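Local coordinates for protein AlbC (PDB 3OQV) that catalyses the ATP-independent formation of cyclodipeptides such as cyclo(L-leucyl-L-phenylalanyl) from aminoacyl-tRNAs on the way to the antibacterial albonoursin, at residues A[32-37]-A[62-67]. Numbering follows the deposited sequence.
Sequences ALIGIS and TDVVYV. With DTD (dithiane diol), chain B.
Val65 O is gripped by two groups of the neighbouring strand: Ile36 N gives it a hydrogen bond of 2.8 Å, and Gly35 CA adds a CA-H...O contact at 3.3 Å. Strands 32-37 and 62-67 run parallel and in register, and four more backbone bonds, from Asp63 N to Ala32 O through Val67 N to Ile36 O, alternate between them. Ile34 N meets Asp63 O almost straight, with 172° at the hydrogen.

On one face the branched side chains interlock diagonally. Ile36 CG1 is anti to its carbonyl carbon (chi1 -61°), and the extended chain carries CD1 back against Val64 CG1 at 3.5 Å; Ile34 CD1 likewise reaches Thr62 CG2 at 3.9 Å. Helix 45-58, the crossover of this beta-alpha-beta unit, packs on Ile34, Thr62 and Val64, while helix 82-107 packs on Ile36 and Tyr66. The Tyr66 ring turns away from the partner strand, its OH bonded to Arg97.

On the other face Leu33 CD1 crosses Val65 CG2 at 3.7 Å. Asp63 projects from the same face, its buried carboxylate directed away from Leu33 and Val65: OD1 forms salt bridges with Arg115 and Arg117, and OD2 is hydrogen-bonded to His31 NE2, which probably favours the charged form. Towards the C-terminal ends this face opens into the pocket. Gly35 CA lies 3.5 Å from C4 of the dithiane diol; with no side chain, Gly35 lets the ligand ring lie directly against the backbone. Val67 CG2 touches the same carbon at 3.7 Å.

Ser37, the inferred nucleophile, also lines this pocket in the Rossmann-like core, and Glu182 packs against Val67. The parallel pairing thus brings Gly35, Val67 and Ser37 to one pocket, whose apolar wall of Gly35 and Val67 meets a ligand carbon.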
loop_
_atom_site.group_PDB
_atom_site.type_symbol
_atom_site.label_atom_id
_atom_site.label_comp_id
_atom_site.label_asym_id
_atom_site.label_seq_id
_atom_site.Cartn_x
_atom_site.Cartn_y
_atom_site.Cartn_z
ATOM N N ALA A 32 8.431 -1.353 -10.597
ATOM C CA ALA A 32 7.840 -1.996 -9.430
ATOM C C ALA A 32 7.321 -0.967 -8.448
ATOM O O ALA A 32 7.897 0.121 -8.282
ATOM C CB ALA A 32 8.851 -2.907 -8.739
ATOM N N LEU A 33 6.229 -1.325 -7.784
ATOM C CA LEU A 33 5.748 -0.571 -6.642
ATOM C C LEU A 33 5.895 -1.404 -5.359
ATOM O O LEU A 33 5.435 -2.550 -5.283
ATOM C CB LEU A 33 4.286 -0.167 -6.852
ATOM C CG LEU A 33 3.571 0.268 -5.575
ATOM C CD1 LEU A 33 4.055 1.641 -5.156
ATOM C CD2 LEU A 33 2.057 0.249 -5.774
ATOM N N ILE A 34 6.549 -0.817 -4.364
ATOM C CA ILE A 34 6.597 -1.381 -3.012
ATOM C C ILE A 34 5.796 -0.507 -2.060
ATOM O O ILE A 34 6.208 0.618 -1.749
ATOM C CB ILE A 34 8.037 -1.409 -2.483
ATOM C CG1 ILE A 34 8.903 -2.314 -3.362
ATOM C CG2 ILE A 34 8.056 -1.891 -1.022
ATOM C CD1 ILE A 34 10.408 -2.120 -3.164
ATOM N N GLY A 35 4.597 -0.970 -1.709
ATOM C CA GLY A 35 3.724 -0.223 -0.828
ATOM C C GLY A 35 3.947 -0.694 0.591
ATOM O O GLY A 35 4.059 -1.893 0.837
ATOM N N ILE A 36 4.128 0.259 1.503
ATOM C CA ILE A 36 4.490 -0.043 2.875
ATOM C C ILE A 36 3.428 0.543 3.797
ATOM O O ILE A 36 3.326 1.753 3.934
ATOM C CB ILE A 36 5.863 0.561 3.241
ATOM C CG1 ILE A 36 6.939 -0.027 2.326
ATOM C CG2 ILE A 36 6.196 0.250 4.704
ATOM C CD1 ILE A 36 8.326 0.520 2.534
ATOM N N SER A 37 2.595 -0.313 4.378
ATOM C CA SER A 37 1.593 0.160 5.308
ATOM C C SER A 37 2.203 0.263 6.695
ATOM O O SER A 37 3.156 -0.440 7.015
ATOM C CB SER A 37 0.375 -0.760 5.325
ATOM O OG SER A 37 0.514 -1.774 6.294
ATOM N N THR A 62 11.593 2.019 -9.504
ATOM C CA THR A 62 10.832 1.481 -8.374
ATOM C C THR A 62 10.280 2.642 -7.567
ATOM O O THR A 62 11.022 3.582 -7.249
ATOM C CB THR A 62 11.716 0.617 -7.444
ATOM O OG1 THR A 62 12.092 -0.585 -8.115
ATOM C CG2 THR A 62 10.949 0.235 -6.176
ATOM N N ASP A 63 8.971 2.637 -7.322
ATOM C CA ASP A 63 8.402 3.574 -6.359
ATOM C C ASP A 63 8.156 2.888 -5.034
ATOM O O ASP A 63 7.718 1.743 -4.994
ATOM C CB ASP A 63 7.108 4.189 -6.889
ATOM C CG ASP A 63 7.372 5.343 -7.845
ATOM O OD1 ASP A 63 7.396 6.504 -7.389
ATOM O OD2 ASP A 63 7.604 5.077 -9.042
ATOM N N VAL A 64 8.521 3.565 -3.953
ATOM C CA VAL A 64 8.192 3.104 -2.611
ATOM C C VAL A 64 7.212 4.100 -2.011
ATOM O O VAL A 64 7.475 5.313 -1.977
ATOM C CB VAL A 64 9.430 3.024 -1.702
ATOM C CG1 VAL A 64 9.050 2.426 -0.362
ATOM C CG2 VAL A 64 10.521 2.210 -2.352
ATOM N N VAL A 65 6.030 3.611 -1.669
ATOM C CA VAL A 65 4.990 4.478 -1.156
ATOM C C VAL A 65 4.618 3.975 0.221
ATOM O O VAL A 65 4.228 2.821 0.393
ATOM C CB VAL A 65 3.762 4.510 -2.077
ATOM C CG1 VAL A 65 2.682 5.435 -1.521
ATOM C CG2 VAL A 65 4.183 4.953 -3.492
ATOM N N TYR A 66 4.785 4.833 1.220
ATOM C CA TYR A 66 4.322 4.489 2.545
ATOM C C TYR A 66 2.988 5.167 2.867
ATOM O O TYR A 66 2.733 6.302 2.462
ATOM C CB TYR A 66 5.396 4.783 3.593
ATOM C CG TYR A 66 5.733 6.240 3.772
ATOM C CD1 TYR A 66 5.124 6.985 4.782
ATOM C CD2 TYR A 66 6.739 6.842 3.025
ATOM C CE1 TYR A 66 5.450 8.307 4.998
ATOM C CE2 TYR A 66 7.098 8.182 3.256
ATOM C CZ TYR A 66 6.442 8.898 4.247
ATOM O OH TYR A 66 6.752 10.217 4.498
ATOM N N VAL A 67 2.077 4.396 3.442
ATOM C CA VAL A 67 0.687 4.829 3.543
ATOM C C VAL A 67 0.475 5.569 4.861
ATOM O O VAL A 67 0.440 4.962 5.931
ATOM C CB VAL A 67 -0.267 3.640 3.466
ATOM C CG1 VAL A 67 -1.715 4.136 3.442
ATOM C CG2 VAL A 67 0.038 2.820 2.223
HETATM S S1 DTD B . -1.141 -0.767 -2.446
HETATM C C1 DTD B . -1.347 -2.291 -1.586
HETATM C C2 DTD B . -0.105 -2.513 -0.734
HETATM O O2 DTD B . 0.026 -3.905 -0.417
HETATM C C3 DTD B . -0.192 -1.653 0.523
HETATM O O3 DTD B . 0.472 -2.279 1.629
HETATM C C4 DTD B . 0.419 -0.278 0.278
HETATM S S4 DTD B . -0.314 0.497 -1.130
#